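Local coordinates for probable oxidoreductase (Mycobacterium abscessus, PDB 4EYE), which is probably an oxidoreductase of the quinone reductase-like branch of the medium-chain dehydrogenase family, at residues Pro82-Val90 and Asp134-Asn143; Thr174-Gly182 and Leu301-Pro312. All blocks are in the same frame, centred on the assembly; numbering follows the deposited sequence.

Contact 1 of 2, residues Pro82-Val90 and Asp134-Asn143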
ATOM      1  N   PRO A  82       0.331  -1.868  16.617  1.00 16.61           N
ATOM      2  CA  PRO A  82      -0.048  -1.918  15.209  1.00 16.52           C
ATOM      3  C   PRO A  82       1.133  -1.795  14.265  1.00 16.43           C
ATOM      4  O   PRO A  82       2.239  -1.466  14.684  1.00 16.05           O
ATOM      5  CB  PRO A  82      -0.959  -0.689  15.036  1.00 16.57           C
ATOM      6  CG  PRO A  82      -1.173  -0.152  16.419  1.00 16.71           C
ATOM      7  CD  PRO A  82      -0.012  -0.576  17.223  1.00 16.66           C
ATOM      8  N   GLY A  83       0.874  -2.109  13.002  1.00 16.75           N
ATOM      9  CA  GLY A  83       1.833  -1.804  11.923  1.00 16.87           C
ATOM     10  C   GLY A  83       2.242  -3.045  11.185  1.00 17.02           C
ATOM     11  O   GLY A  83       2.859  -3.982  11.781  1.00 17.33           O
ATOM     12  N   ILE A  84       1.886  -3.078   9.914  1.00 17.22           N
ATOM     13  CA  ILE A  84       2.124  -4.228   9.087  1.00 17.44           C
ATOM     14  C   ILE A  84       3.436  -4.142   8.328  1.00 17.45           C
ATOM     15  O   ILE A  84       4.000  -5.167   8.005  1.00 18.07           O
ATOM     16  CB  ILE A  84       0.992  -4.424   8.078  1.00 17.74           C
ATOM     17  CG1 ILE A  84      -0.311  -4.834   8.795  1.00 18.13           C
ATOM     18  CG2 ILE A  84       1.459  -5.367   6.972  1.00 17.84           C
ATOM     19  CD1 ILE A  84      -1.490  -5.076   7.815  1.00 18.63           C
ATOM     20  N   GLU A  85       3.893  -2.955   8.019  1.00 17.15           N
ATOM     21  CA  GLU A  85       4.968  -2.737   7.043  1.00 17.14           C
ATOM     22  C   GLU A  85       6.138  -2.066   7.723  1.00 16.53           C
ATOM     23  O   GLU A  85       5.936  -1.012   8.320  1.00 16.24           O
ATOM     24  CB  GLU A  85       4.521  -1.693   6.008  1.00 17.57           C
ATOM     25  CG  GLU A  85       3.388  -2.003   5.141  1.00 18.40           C
ATOM     26  CD  GLU A  85       2.993  -0.780   4.340  1.00 19.03           C
ATOM     27  OE1 GLU A  85       2.523   0.221   4.992  1.00 20.23           O
ATOM     28  OE2 GLU A  85       3.142  -0.835   3.103  1.00 19.24           O
ATOM     29  N   THR A  86       7.335  -2.629   7.575  1.00 16.27           N
ATOM     30  CA  THR A  86       8.597  -2.011   8.087  1.00 16.09           C
ATOM     31  C   THR A  86       9.730  -2.128   7.098  1.00 16.15           C
ATOM     32  O   THR A  86       9.749  -3.043   6.234  1.00 16.24           O
ATOM     33  CB  THR A  86       9.063  -2.623   9.432  1.00 16.07           C
ATOM     34  OG1 THR A  86       9.225  -4.045   9.333  1.00 16.15           O
ATOM     35  CG2 THR A  86       8.031  -2.292  10.584  1.00 15.97           C
ATOM     36  N   ALA A  87      10.692  -1.216   7.226  1.00 16.17           N
ATOM     37  CA  ALA A  87      11.928  -1.300   6.536  1.00 16.43           C
ATOM     38  C   ALA A  87      13.030  -0.838   7.489  1.00 16.72           C
ATOM     39  O   ALA A  87      12.838   0.087   8.299  1.00 16.64           O
ATOM     40  CB  ALA A  87      11.905  -0.459   5.253  1.00 16.45           C
ATOM     41  N   GLY A  88      14.176  -1.507   7.418  1.00 17.04           N
ATOM     42  CA  GLY A  88      15.302  -1.163   8.270  1.00 17.47           C
ATOM     43  C   GLY A  88      16.505  -2.076   8.026  1.00 17.97           C
ATOM     44  O   GLY A  88      16.784  -2.410   6.875  1.00 17.96           O
ATOM     45  N   VAL A  89      17.171  -2.484   9.110  1.00 18.39           N
ATOM     46  CA  VAL A  89      18.437  -3.199   9.013  1.00 19.10           C
ATOM     47  C   VAL A  89      18.304  -4.437   9.850  1.00 19.27           C
ATOM     48  O   VAL A  89      17.844  -4.402  10.997  1.00 19.19           O
ATOM     49  CB  VAL A  89      19.643  -2.310   9.492  1.00 19.57           C
ATOM     50  CG1 VAL A  89      20.963  -3.061   9.485  1.00 20.07           C
ATOM     51  CG2 VAL A  89      19.797  -1.100   8.595  1.00 19.57           C
ATOM     52  N   VAL A  90      18.676  -5.553   9.275  1.00 19.87           N
ATOM     53  CA  VAL A  90      18.627  -6.800  10.010  1.00 20.16           C
ATOM     54  C   VAL A  90      19.601  -6.763  11.182  1.00 21.08           C
ATOM     55  O   VAL A  90      20.764  -6.440  10.984  1.00 21.36           O
ATOM     56  CB  VAL A  90      19.009  -7.970   9.119  1.00 20.33           C
ATOM     57  CG1 VAL A  90      19.230  -9.237   9.952  1.00 20.40           C
ATOM     58  CG2 VAL A  90      17.947  -8.180   7.995  1.00 19.93           C
ATOM     59  N   ASP A 134      14.878   4.084   3.196  1.00 17.89           N
ATOM     60  CA  ASP A 134      14.000   3.199   3.996  1.00 17.84           C
ATOM     61  C   ASP A 134      12.519   3.574   3.969  1.00 17.07           C
ATOM     62  O   ASP A 134      11.670   2.709   3.957  1.00 16.70           O
ATOM     63  CB  ASP A 134      14.516   3.050   5.447  1.00 18.36           C
ATOM     64  CG  ASP A 134      15.835   2.329   5.482  1.00 19.36           C
ATOM     65  OD1 ASP A 134      16.181   1.590   4.530  1.00 20.02           O
ATOM     66  OD2 ASP A 134      16.559   2.470   6.453  1.00 20.45           O
ATOM     67  N   ALA A 135      12.215   4.858   3.952  1.00 16.83           N
ATOM     68  CA  ALA A 135      10.810   5.307   3.779  1.00 16.51           C
ATOM     69  C   ALA A 135      10.222   4.903   2.411  1.00 16.26           C
ATOM     70  O   ALA A 135       9.095   4.423   2.303  1.00 15.98           O
ATOM     71  CB  ALA A 135      10.704   6.802   3.969  1.00 16.67           C
ATOM     72  N   GLU A 136      10.985   5.146   1.354  1.00 16.34           N
ATOM     73  CA  GLU A 136      10.561   4.756   0.012  1.00 16.27           C
ATOM     74  C   GLU A 136      10.408   3.250  -0.086  1.00 16.02           C
ATOM     75  O   GLU A 136       9.459   2.771  -0.720  1.00 15.87           O
ATOM     76  CB  GLU A 136      11.555   5.284  -1.036  1.00 16.66           C
ATOM     77  CG  GLU A 136      11.588   6.822  -1.172  1.00 17.00           C
ATOM     78  CD  GLU A 136      12.810   7.295  -2.006  1.00 17.45           C
ATOM     79  OE1 GLU A 136      13.866   6.629  -2.007  1.00 17.61           O
ATOM     80  OE2 GLU A 136      12.633   8.289  -2.709  1.00 17.98           O
ATOM     81  N   ALA A 137      11.308   2.516   0.567  1.00 16.04           N
ATOM     82  CA  ALA A 137      11.267   1.054   0.586  1.00 15.95           C
ATOM     83  C   ALA A 137      10.035   0.555   1.339  1.00 15.78           C
ATOM     84  O   ALA A 137       9.272  -0.297   0.849  1.00 15.66           O
ATOM     85  CB  ALA A 137      12.518   0.466   1.215  1.00 16.08           C
ATOM     86  N   VAL A 138       9.783   1.119   2.518  1.00 15.79           N
ATOM     87  CA  VAL A 138       8.561   0.648   3.262  1.00 15.74           C
ATOM     88  C   VAL A 138       7.314   0.931   2.457  1.00 15.75           C
ATOM     89  O   VAL A 138       6.327   0.137   2.470  1.00 15.72           O
ATOM     90  CB  VAL A 138       8.492   1.137   4.751  1.00 15.82           C
ATOM     91  CG1 VAL A 138       7.950   2.579   4.826  1.00 15.81           C
ATOM     92  CG2 VAL A 138       7.654   0.153   5.610  1.00 15.89           C
ATOM     93  N   ALA A 139       7.332   2.029   1.698  1.00 15.88           N
ATOM     94  CA  ALA A 139       6.189   2.423   0.931  1.00 15.96           C
ATOM     95  C   ALA A 139       5.808   1.374  -0.134  1.00 16.09           C
ATOM     96  O   ALA A 139       4.639   1.215  -0.438  1.00 16.04           O
ATOM     97  CB  ALA A 139       6.414   3.781   0.269  1.00 15.99           C
ATOM     98  N   LEU A 140       6.808   0.679  -0.670  1.00 16.39           N
ATOM     99  CA  LEU A 140       6.610  -0.426  -1.594  1.00 16.69           C
ATOM    100  C   LEU A 140       5.782  -1.563  -1.012  1.00 16.93           C
ATOM    101  O   LEU A 140       5.079  -2.251  -1.735  1.00 17.20           O
ATOM    102  CB  LEU A 140       7.941  -1.058  -2.036  1.00 16.81           C
ATOM    103  CG  LEU A 140       8.868  -0.390  -3.024  1.00 17.08           C
ATOM    104  CD1 LEU A 140      10.112  -1.268  -3.295  1.00 17.34           C
ATOM    105  CD2 LEU A 140       8.166  -0.008  -4.342  1.00 17.09           C
ATOM    106  N   ILE A 141       5.838  -1.786   0.297  1.00 17.27           N
ATOM    107  CA  ILE A 141       5.450  -3.089   0.841  1.00 17.47           C
ATOM    108  C   ILE A 141       4.008  -3.545   0.629  1.00 17.71           C
ATOM    109  O   ILE A 141       3.786  -4.531  -0.061  1.00 18.34           O
ATOM    110  CB  ILE A 141       5.860  -3.261   2.312  1.00 17.55           C
ATOM    111  CG1 ILE A 141       7.367  -3.183   2.444  1.00 17.59           C
ATOM    112  CG2 ILE A 141       5.360  -4.599   2.850  1.00 17.59           C
ATOM    113  CD1 ILE A 141       7.878  -3.129   3.873  1.00 17.71           C
ATOM    114  N   ALA A 142       3.033  -2.883   1.232  1.00 17.68           N
ATOM    115  CA  ALA A 142       1.622  -3.239   0.992  1.00 17.55           C
ATOM    116  C   ALA A 142       1.164  -2.686  -0.349  1.00 17.19           C
ATOM    117  O   ALA A 142       0.674  -3.473  -1.202  1.00 17.13           O
ATOM    118  CB  ALA A 142       0.699  -2.771   2.108  1.00 17.68           C
ATOM    119  N   ASN A 143       1.356  -1.392  -0.575  1.00 16.58           N
ATOM    120  CA  ASN A 143       0.707  -0.775  -1.713  1.00 16.30           C
ATOM    121  C   ASN A 143       1.221  -1.184  -3.116  1.00 16.02           C
ATOM    122  O   ASN A 143       0.418  -1.391  -4.040  1.00 15.93           O
ATOM    123  CB  ASN A 143       0.655   0.763  -1.601  1.00 16.35           C
ATOM    124  CG  ASN A 143      -0.094   1.251  -0.342  1.00 16.58           C
ATOM    125  OD1 ASN A 143      -0.853   0.502   0.247  1.00 16.71           O
ATOM    126  ND2 ASN A 143       0.147   2.522   0.073  1.00 16.58           N
TER
HETATM  127  O   HOH W   1      15.948  -1.100   4.190  1.00 20.86           O
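The carboxylate of Glu85 is the flat group that ties Pro82-Val90 to Asp134-Asn143: its OE2 takes the backbone N-H of Ala142 from the anti side, somewhat out of the carboxylate plane. The bond is short and nearly straight, Glu85 OE2 to Ala142 N being 2.8 Å with 163° at the hydrogen. The methyl of Ala142 touches the same oxygen, CB to Glu85 OE2 3.3 Å. OE1 is engaged as well, in a salt bridge to Lys337, so both ends of this buried carboxylate are held and its rotation is probably restrained. CG of Glu85 lies anti to its carbonyl carbon (chi1 -64°) and the chain runs on extended, which carries the acid past Ile141, the two side chains sliding by each other in opposite directions. Ile141 CD1 ends close against Thr86 O, at 3.0 Å. One turn earlier Val138 sets CG2 against the peptide after Glu85, 3.4 Å from Glu85 O, while its CB meets Ala87 CB at 3.8 Å. Ala87 CB also rests on Asp134 O, and its small size is consistent with the close approach of the short segments' axes, 7.1 Å. At the far end a water lies within hydrogen-bonding distance of both Gly88 O and Asp134 OD1, 2.7 Å from Asp134 OD1, and can bridge them; that carboxylate oxygen also pairs with Arg104. Strand 85-90 and helix 134-140 run roughly antiparallel, at 144°. The helix lies against the mixed sheet that holds strand 85-92: Thr86 and Ile141 pack on strand 104-108 through Ala107 and Met106, and Ala135 and Val138 pack on Val339 of strand 337-341.

Contact 2 of 2, residues Thr174-Gly182 and Leu301-Pro312; sequences TAAIQIAKG and LEKLVAEGMRPP
Gln178 and Pro312 come at each other from opposite directions, and the amide of Gln178 lies against the backbone of the Arg310-Pro312 segment. Gln178 NE2 donates to Arg310 O, 3.0 Å away and nearly straight at 165°; the acceptor lies in the amide plane, whereas the donor stands well above the carbonyl plane. Gln178 OE1 meets Pro312 CD at 3.3 Å and also bonds to the hydroxyl of Tyr144. One turn back, Thr174 and Pro312 touch tip to tip, CG2 to CG 3.7 Å. Met309 has CG anti to its backbone N (chi1 -171°) and bends at its last torsion, laying SD against Gln178 CB at 3.8 Å and beside Ile179 CG1. Ile179 is the apolar centre: CD1 meets Leu301 CD2 obliquely at 3.9 Å, and CG2 meets Leu304 CD1 with the side chains at about a right angle. Leu304 CD2 fits over Gly182, whose lack of a side chain gives it room. Gly308, first to leave helical geometry, has positive phi in a Schellman motif, and Arg310 folds back so that NH1 binds Val305 O, which Gly308 N reaches from the other face. Two waters lie between Gly182 O and Glu307 OE1 and can bridge them. The chemistry is therefore divided: an apolar core, a possibly water-bridged rim, and a glutamine whose amide orientation is well defined, with NE2 and OE1 both bonded.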
ATOM      1  N   THR A 174      -1.723   6.023  -5.547  1.00 16.14           N
ATOM      2  CA  THR A 174      -0.409   6.472  -5.951  1.00 16.09           C
ATOM      3  C   THR A 174       0.448   5.355  -6.559  1.00 15.97           C
ATOM      4  O   THR A 174       1.030   5.536  -7.649  1.00 16.07           O
ATOM      5  CB  THR A 174       0.339   7.079  -4.733  1.00 16.08           C
ATOM      6  OG1 THR A 174      -0.440   8.191  -4.265  1.00 16.24           O
ATOM      7  CG2 THR A 174       1.730   7.554  -5.113  1.00 16.16           C
ATOM      8  N   ALA A 175       0.471   4.200  -5.879  1.00 15.78           N
ATOM      9  CA  ALA A 175       1.102   3.022  -6.432  1.00 15.74           C
ATOM     10  C   ALA A 175       0.455   2.622  -7.768  1.00 15.85           C
ATOM     11  O   ALA A 175       1.129   2.227  -8.719  1.00 15.92           O
ATOM     12  CB  ALA A 175       1.065   1.853  -5.426  1.00 15.59           C
ATOM     13  N   ALA A 176      -0.849   2.762  -7.837  1.00 15.98           N
ATOM     14  CA  ALA A 176      -1.615   2.358  -9.057  1.00 16.25           C
ATOM     15  C   ALA A 176      -1.220   3.246 -10.246  1.00 16.52           C
ATOM     16  O   ALA A 176      -1.015   2.739 -11.356  1.00 16.77           O
ATOM     17  CB  ALA A 176      -3.115   2.451  -8.772  1.00 16.28           C
ATOM     18  N   ILE A 177      -0.979   4.535  -9.975  1.00 16.72           N
ATOM     19  CA  ILE A 177      -0.495   5.452 -10.994  1.00 17.02           C
ATOM     20  C   ILE A 177       0.934   5.100 -11.440  1.00 17.29           C
ATOM     21  O   ILE A 177       1.202   4.986 -12.645  1.00 17.47           O
ATOM     22  CB  ILE A 177      -0.479   6.933 -10.515  1.00 17.11           C
ATOM     23  CG1 ILE A 177      -1.908   7.409 -10.216  1.00 17.09           C
ATOM     24  CG2 ILE A 177       0.097   7.874 -11.606  1.00 17.43           C
ATOM     25  CD1 ILE A 177      -1.952   8.752  -9.523  1.00 17.22           C
ATOM     26  N   GLN A 178       1.858   4.997 -10.485  1.00 17.35           N
ATOM     27  CA  GLN A 178       3.263   4.912 -10.846  1.00 17.71           C
ATOM     28  C   GLN A 178       3.539   3.572 -11.515  1.00 17.95           C
ATOM     29  O   GLN A 178       4.281   3.510 -12.499  1.00 18.83           O
ATOM     30  CB  GLN A 178       4.164   5.056  -9.616  1.00 17.61           C
ATOM     31  CG  GLN A 178       4.163   6.430  -8.982  1.00 17.70           C
ATOM     32  CD  GLN A 178       5.318   6.569  -8.029  1.00 17.66           C
ATOM     33  OE1 GLN A 178       5.459   5.762  -7.076  1.00 17.44           O
ATOM     34  NE2 GLN A 178       6.179   7.518  -8.283  1.00 17.78           N
ATOM     35  N   ILE A 179       2.926   2.510 -11.026  1.00 17.80           N
ATOM     36  CA  ILE A 179       3.113   1.222 -11.647  1.00 18.02           C
ATOM     37  C   ILE A 179       2.503   1.143 -13.072  1.00 18.41           C
ATOM     38  O   ILE A 179       3.099   0.549 -13.965  1.00 18.43           O
ATOM     39  CB  ILE A 179       2.618   0.065 -10.786  1.00 17.76           C
ATOM     40  CG1 ILE A 179       3.442   0.009  -9.481  1.00 17.62           C
ATOM     41  CG2 ILE A 179       2.714  -1.262 -11.586  1.00 17.83           C
ATOM     42  CD1 ILE A 179       2.963  -0.949  -8.418  1.00 17.39           C
ATOM     43  N   ALA A 180       1.315   1.689 -13.250  1.00 18.67           N
ATOM     44  CA  ALA A 180       0.671   1.714 -14.573  1.00 19.20           C
ATOM     45  C   ALA A 180       1.557   2.490 -15.575  1.00 19.99           C
ATOM     46  O   ALA A 180       1.794   2.025 -16.702  1.00 20.17           O
ATOM     47  CB  ALA A 180      -0.718   2.347 -14.481  1.00 19.03           C
ATOM     48  N   LYS A 181       2.076   3.633 -15.148  1.00 20.61           N
ATOM     49  CA  LYS A 181       2.957   4.448 -16.015  1.00 21.58           C
ATOM     50  C   LYS A 181       4.216   3.655 -16.304  1.00 21.86           C
ATOM     51  O   LYS A 181       4.664   3.576 -17.443  1.00 22.02           O
ATOM     52  CB  LYS A 181       3.303   5.794 -15.375  1.00 21.93           C
ATOM     53  CG  LYS A 181       2.164   6.780 -15.282  1.00 22.29           C
ATOM     54  CD  LYS A 181       1.480   7.071 -16.615  1.00 23.07           C
ATOM     55  CE  LYS A 181       2.366   7.784 -17.633  1.00 23.93           C
ATOM     56  NZ  LYS A 181       1.719   7.662 -18.987  1.00 24.89           N
ATOM     57  N   GLY A 182       4.727   2.995 -15.267  1.00 21.70           N
ATOM     58  CA  GLY A 182       5.884   2.134 -15.405  1.00 21.92           C
ATOM     59  C   GLY A 182       5.676   1.012 -16.407  1.00 22.35           C
ATOM     60  O   GLY A 182       6.618   0.609 -17.066  1.00 22.64           O
ATOM     61  N   LEU A 301       9.103  -5.029  -9.222  1.00 16.22           N
ATOM     62  CA  LEU A 301       9.229  -3.715  -8.562  1.00 16.15           C
ATOM     63  C   LEU A 301      10.679  -3.215  -8.556  1.00 16.63           C
ATOM     64  O   LEU A 301      10.917  -2.017  -8.756  1.00 16.68           O
ATOM     65  CB  LEU A 301       8.640  -3.726  -7.152  1.00 15.68           C
ATOM     66  CG  LEU A 301       7.122  -3.856  -7.094  1.00 15.40           C
ATOM     67  CD1 LEU A 301       6.729  -4.106  -5.622  1.00 15.15           C
ATOM     68  CD2 LEU A 301       6.351  -2.659  -7.719  1.00 15.27           C
ATOM     69  N   GLU A 302      11.614  -4.117  -8.339  1.00 17.15           N
ATOM     70  CA  GLU A 302      13.038  -3.786  -8.414  1.00 18.06           C
ATOM     71  C   GLU A 302      13.414  -3.204  -9.814  1.00 18.53           C
ATOM     72  O   GLU A 302      14.207  -2.303  -9.893  1.00 18.83           O
ATOM     73  CB  GLU A 302      13.919  -5.018  -8.138  1.00 18.54           C
ATOM     74  CG  GLU A 302      13.906  -5.471  -6.683  1.00 18.75           C
ATOM     75  CD  GLU A 302      14.585  -6.822  -6.437  1.00 19.47           C
ATOM     76  OE1 GLU A 302      14.800  -7.630  -7.364  1.00 20.31           O
ATOM     77  OE2 GLU A 302      14.910  -7.084  -5.264  1.00 20.26           O
ATOM     78  N   LYS A 303      12.810  -3.755 -10.876  1.00 18.69           N
ATOM     79  CA  LYS A 303      13.009  -3.288 -12.228  1.00 19.28           C
ATOM     80  C   LYS A 303      12.402  -1.899 -12.435  1.00 18.65           C
ATOM     81  O   LYS A 303      13.073  -0.995 -12.971  1.00 18.87           O
ATOM     82  CB  LYS A 303      12.419  -4.287 -13.227  1.00 20.22           C
ATOM     83  CG  LYS A 303      12.281  -3.788 -14.680  1.00 21.51           C
ATOM     84  CD  LYS A 303      11.688  -4.871 -15.589  1.00 22.89           C
ATOM     85  CE  LYS A 303      10.745  -4.319 -16.674  1.00 24.03           C
ATOM     86  NZ  LYS A 303      11.481  -3.774 -17.838  1.00 25.90           N
ATOM     87  N   LEU A 304      11.164  -1.712 -11.979  1.00 17.86           N
ATOM     88  CA  LEU A 304      10.521  -0.389 -12.034  1.00 17.56           C
ATOM     89  C   LEU A 304      11.320   0.671 -11.283  1.00 17.56           C
ATOM     90  O   LEU A 304      11.471   1.767 -11.798  1.00 17.89           O
ATOM     91  CB  LEU A 304       9.050  -0.441 -11.582  1.00 17.13           C
ATOM     92  CG  LEU A 304       8.146  -1.311 -12.473  1.00 17.08           C
ATOM     93  CD1 LEU A 304       6.768  -1.580 -11.881  1.00 16.72           C
ATOM     94  CD2 LEU A 304       7.991  -0.689 -13.849  1.00 17.43           C
ATOM     95  N   VAL A 305      11.851   0.336 -10.107  1.00 17.32           N
ATOM     96  CA  VAL A 305      12.702   1.239  -9.326  1.00 17.37           C
ATOM     97  C   VAL A 305      14.036   1.536 -10.045  1.00 18.02           C
ATOM     98  O   VAL A 305      14.453   2.694 -10.113  1.00 18.19           O
ATOM     99  CB  VAL A 305      12.974   0.687  -7.897  1.00 17.18           C
ATOM    100  CG1 VAL A 305      14.071   1.510  -7.186  1.00 17.39           C
ATOM    101  CG2 VAL A 305      11.669   0.658  -7.064  1.00 16.63           C
ATOM    102  N   ALA A 306      14.672   0.494 -10.626  1.00 18.26           N
ATOM    103  CA  ALA A 306      15.864   0.694 -11.452  1.00 18.89           C
ATOM    104  C   ALA A 306      15.585   1.665 -12.584  1.00 19.27           C
ATOM    105  O   ALA A 306      16.429   2.484 -12.898  1.00 19.91           O
ATOM    106  CB  ALA A 306      16.386  -0.639 -12.012  1.00 19.00           C
ATOM    107  N   GLU A 307      14.396   1.591 -13.171  1.00 19.19           N
ATOM    108  CA  GLU A 307      14.036   2.419 -14.293  1.00 19.65           C
ATOM    109  C   GLU A 307      13.621   3.836 -13.888  1.00 19.58           C
ATOM    110  O   GLU A 307      13.502   4.728 -14.752  1.00 20.20           O
ATOM    111  CB  GLU A 307      12.926   1.735 -15.117  1.00 19.78           C
ATOM    112  CG  GLU A 307      13.424   0.469 -15.780  1.00 20.22           C
ATOM    113  CD  GLU A 307      12.303  -0.322 -16.452  1.00 20.47           C
ATOM    114  OE1 GLU A 307      11.118   0.068 -16.335  1.00 21.28           O
ATOM    115  OE2 GLU A 307      12.623  -1.307 -17.158  1.00 20.71           O
ATOM    116  N   GLY A 308      13.472   4.057 -12.587  1.00 19.10           N
ATOM    117  CA  GLY A 308      13.332   5.417 -12.024  1.00 19.08           C
ATOM    118  C   GLY A 308      12.164   5.613 -11.071  1.00 18.41           C
ATOM    119  O   GLY A 308      11.999   6.698 -10.533  1.00 18.72           O
ATOM    120  N   MET A 309      11.338   4.594 -10.856  1.00 17.65           N
ATOM    121  CA  MET A 309      10.179   4.796  -9.989  1.00 17.06           C
ATOM    122  C   MET A 309      10.611   5.093  -8.546  1.00 16.79           C
ATOM    123  O   MET A 309      11.395   4.363  -7.956  1.00 16.72           O
ATOM    124  CB  MET A 309       9.241   3.567 -10.024  1.00 16.60           C
ATOM    125  CG  MET A 309       7.908   3.771  -9.333  1.00 16.22           C
ATOM    126  SD  MET A 309       6.846   2.316  -9.455  1.00 15.91           S
ATOM    127  CE  MET A 309       7.659   1.145  -8.357  1.00 15.59           C
ATOM    128  N   ARG A 310      10.059   6.142  -7.975  1.00 16.64           N
ATOM    129  CA  ARG A 310      10.325   6.482  -6.598  1.00 16.59           C
ATOM    130  C   ARG A 310       8.984   6.705  -5.882  1.00 16.25           C
ATOM    131  O   ARG A 310       8.282   7.689  -6.165  1.00 16.64           O
ATOM    132  CB  ARG A 310      11.191   7.773  -6.504  1.00 17.01           C
ATOM    133  CG  ARG A 310      12.575   7.669  -7.091  1.00 17.39           C
ATOM    134  CD  ARG A 310      13.469   6.701  -6.310  1.00 17.31           C
ATOM    135  NE  ARG A 310      14.779   6.624  -6.922  1.00 17.73           N
ATOM    136  CZ  ARG A 310      15.114   5.805  -7.915  1.00 17.85           C
ATOM    137  NH1 ARG A 310      14.227   4.943  -8.439  1.00 17.46           N
ATOM    138  NH2 ARG A 310      16.350   5.856  -8.426  1.00 18.30           N
ATOM    139  N   PRO A 311       8.591   5.794  -5.022  1.00 15.83           N
ATOM    140  CA  PRO A 311       7.374   6.000  -4.237  1.00 15.62           C
ATOM    141  C   PRO A 311       7.375   7.305  -3.467  1.00 15.85           C
ATOM    142  O   PRO A 311       8.304   7.553  -2.673  1.00 16.10           O
ATOM    143  CB  PRO A 311       7.387   4.813  -3.256  1.00 15.36           C
ATOM    144  CG  PRO A 311       8.174   3.758  -3.950  1.00 15.33           C
ATOM    145  CD  PRO A 311       9.258   4.513  -4.682  1.00 15.68           C
ATOM    146  N   PRO A 312       6.366   8.164  -3.698  1.00 15.94           N
ATOM    147  CA  PRO A 312       6.273   9.425  -2.917  1.00 16.19           C
ATOM    148  C   PRO A 312       5.969   9.198  -1.443  1.00 16.09           C
ATOM    149  O   PRO A 312       5.052   8.459  -1.109  1.00 16.00           O
ATOM    150  CB  PRO A 312       5.142  10.211  -3.591  1.00 16.31           C
ATOM    151  CG  PRO A 312       4.819   9.486  -4.854  1.00 16.23           C
ATOM    152  CD  PRO A 312       5.351   8.070  -4.755  1.00 15.90           C
TER
HETATM  153  O   HOH W   2       9.404   2.048 -16.104  1.00 32.14           O
HETATM  154  O   HOH W   3       8.649  -1.015 -17.540  1.00 39.90           O

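From the N terminus, strand 85-90 comes first, and contact 1 closes a loop of 43 residues, with strands but no helix, when helix 134-140 returns against it. The chain then runs through helix 143-154 into the parallel sheet of the Rossmann-type domain. Helix 171-182 opens contact 2, which closes 118 residues later at helix 301-306 and the turn after it. The two loops follow in series, neither nesting nor crossing. They nevertheless touch, for Pro311 packs on Glu136, Ala139 and Leu140, and Asn143 O on Ala175. Contact 1 ties helix 134-140 to strand 85-92 of the mixed sheet, and contact 2 ties a Rossmann-side helix to the segment leading back into strand 313-318.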